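PDB 6VC5: endoglucanase from Komagataeibacter sucrofermentans, which probably hydrolyses internal beta-1,4-glucosidic linkages in cellulose and related beta-glucans, as a member of glycosyl hydrolase family 8. Local coordinates for residues A[160-165]-A[172-177]. Sequence-based numbering, arbitrary orientation.
Sequences PSLMQA and AKWTKV
An antiparallel helical hairpin, in which two consecutive helices fold back on each other through a short connection, brings L162 and A165 of one arm against W174 and V177 of the other; such hairpins are the building element of the (alpha/alpha)6 barrel of glycosyl hydrolase family 8. The local axes approach to 9.3 Å at 158° between their directions, and the indole of W174 meets both A165 and L162. The methyl of A165 sits over one face of that indole: CB stands 3.7 Å from the centroid of the five-membered ring, 15° off the normal, a CH-pi contact. One turn back, L162 meets the benzo part of the same ring obliquely, its CD2 3.3 Å from CZ3 of W174, the two side chains crossing at nearly a right angle. In L162, chi1 of -58° puts CG anti to the carbonyl carbon, and the branch ends reach the other helix, CD1 lying 4.3 Å from CG1 of V177. Replacing W174 with an alanine would probably leave the A165 methyl without its aromatic face and L162 CD2 without its aromatic neighbour across the hairpin, opening a gap between the helices. No hydrogen bond joins the two segments, and the contacts between them are apolar. Around it, W174 also packs on F166 and T169 of helix 159-169 and on V123 and L124 of helix 110-126, which touches A165 through Y120, while L162 leans on L94 of helix 90-106.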
loop_
_atom_site.group_PDB
_atom_site.type_symbol
_atom_site.label_atom_id
_atom_site.label_comp_id
_atom_site.label_asym_id
_atom_site.label_seq_id
_atom_site.Cartn_x
_atom_site.Cartn_y
_atom_site.Cartn_z
ATOM N N PRO A 160 -1.024 -8.803 -2.067
ATOM C CA PRO A 160 -0.094 -9.876 -1.653
ATOM C C PRO A 160 -0.080 -10.116 -0.154
ATOM O O PRO A 160 0.268 -11.222 0.293
ATOM C CB PRO A 160 1.269 -9.361 -2.124
ATOM C CG PRO A 160 0.931 -8.423 -3.260
ATOM C CD PRO A 160 -0.351 -7.766 -2.877
ATOM N N SER A 161 -0.429 -9.104 0.642
ATOM C CA SER A 161 -0.509 -9.307 2.081
ATOM C C SER A 161 -1.769 -10.069 2.474
ATOM O O SER A 161 -1.725 -10.919 3.375
ATOM C CB SER A 161 -0.457 -7.963 2.803
ATOM O OG SER A 161 -0.327 -8.194 4.187
ATOM N N LEU A 162 -2.902 -9.766 1.827
ATOM C CA LEU A 162 -4.118 -10.541 2.067
ATOM C C LEU A 162 -3.927 -11.997 1.668
ATOM O O LEU A 162 -4.415 -12.901 2.355
ATOM C CB LEU A 162 -5.305 -9.911 1.325
ATOM C CG LEU A 162 -5.634 -8.459 1.678
ATOM C CD1 LEU A 162 -6.883 -8.015 0.922
ATOM C CD2 LEU A 162 -5.822 -8.296 3.167
ATOM N N MET A 163 -3.219 -12.248 0.560
ATOM C CA MET A 163 -2.943 -13.619 0.144
ATOM C C MET A 163 -2.068 -14.326 1.172
ATOM O O MET A 163 -2.262 -15.513 1.464
ATOM C CB MET A 163 -2.224 -13.609 -1.210
ATOM C CG MET A 163 -2.922 -12.857 -2.351
ATOM S SD MET A 163 -2.340 -13.369 -3.987
ATOM C CE MET A 163 -0.668 -12.787 -4.048
ATOM N N GLN A 164 -1.084 -13.609 1.723
ATOM C CA GLN A 164 -0.242 -14.194 2.757
ATOM C C GLN A 164 -1.054 -14.535 3.999
ATOM O O GLN A 164 -0.836 -15.575 4.630
ATOM C CB GLN A 164 0.890 -13.226 3.111
ATOM C CG GLN A 164 1.835 -13.744 4.171
ATOM C CD GLN A 164 2.640 -14.940 3.708
ATOM O OE1 GLN A 164 2.690 -15.970 4.385
ATOM N NE2 GLN A 164 3.274 -14.815 2.554
ATOM N N ALA A 165 -1.991 -13.659 4.379
ATOM C CA ALA A 165 -2.818 -13.931 5.551
ATOM C C ALA A 165 -3.626 -15.212 5.363
ATOM O O ALA A 165 -3.758 -16.017 6.294
ATOM C CB ALA A 165 -3.739 -12.739 5.814
ATOM N N ALA A 172 -11.317 -18.634 5.619
ATOM C CA ALA A 172 -12.051 -18.315 4.400
ATOM C C ALA A 172 -12.552 -16.873 4.364
ATOM O O ALA A 172 -12.888 -16.375 3.279
ATOM C CB ALA A 172 -13.221 -19.287 4.219
ATOM N N LYS A 173 -12.610 -16.188 5.512
ATOM C CA LYS A 173 -12.991 -14.779 5.496
ATOM C C LYS A 173 -11.984 -13.940 4.715
ATOM O O LYS A 173 -12.364 -12.942 4.088
ATOM C CB LYS A 173 -13.162 -14.262 6.928
ATOM C CG LYS A 173 -13.825 -12.895 7.033
ATOM C CD LYS A 173 -13.989 -12.482 8.491
ATOM C CE LYS A 173 -14.491 -11.049 8.619
ATOM N NZ LYS A 173 -14.560 -10.627 10.051
ATOM N N TRP A 174 -10.706 -14.336 4.711
ATOM C CA TRP A 174 -9.734 -13.611 3.899
ATOM C C TRP A 174 -10.052 -13.754 2.418
ATOM O O TRP A 174 -9.911 -12.797 1.647
ATOM C CB TRP A 174 -8.309 -14.079 4.209
ATOM C CG TRP A 174 -7.764 -13.535 5.495
ATOM C CD1 TRP A 174 -7.422 -14.255 6.600
ATOM C CD2 TRP A 174 -7.506 -12.162 5.814
ATOM N NE1 TRP A 174 -6.957 -13.418 7.585
ATOM C CE2 TRP A 174 -6.998 -12.127 7.131
ATOM C CE3 TRP A 174 -7.653 -10.962 5.119
ATOM C CZ2 TRP A 174 -6.635 -10.937 7.763
ATOM C CZ3 TRP A 174 -7.297 -9.780 5.753
ATOM C CH2 TRP A 174 -6.794 -9.781 7.059
ATOM N N THR A 175 -10.507 -14.940 2.007
ATOM C CA THR A 175 -10.928 -15.143 0.626
ATOM C C THR A 175 -12.101 -14.236 0.279
ATOM O O THR A 175 -12.145 -13.656 -0.814
ATOM C CB THR A 175 -11.305 -16.612 0.430
ATOM O OG1 THR A 175 -10.201 -17.432 0.827
ATOM C CG2 THR A 175 -11.638 -16.892 -1.029
ATOM N N LYS A 176 -13.043 -14.075 1.216
ATOM C CA LYS A 176 -14.200 -13.220 0.969
ATOM C C LYS A 176 -13.793 -11.754 0.877
ATOM O O LYS A 176 -14.287 -11.021 0.013
ATOM C CB LYS A 176 -15.247 -13.414 2.063
ATOM C CG LYS A 176 -16.540 -12.642 1.818
ATOM C CD LYS A 176 -17.578 -12.923 2.891
ATOM C CE LYS A 176 -18.983 -12.578 2.406
ATOM N NZ LYS A 176 -19.228 -11.103 2.383
ATOM N N VAL A 177 -12.885 -11.310 1.748
ATOM C CA VAL A 177 -12.406 -9.927 1.688
ATOM C C VAL A 177 -11.743 -9.638 0.347
ATOM O O VAL A 177 -11.996 -8.599 -0.284
ATOM C CB VAL A 177 -11.465 -9.624 2.866
ATOM C CG1 VAL A 177 -10.811 -8.244 2.666
ATOM C CG2 VAL A 177 -12.224 -9.665 4.168
#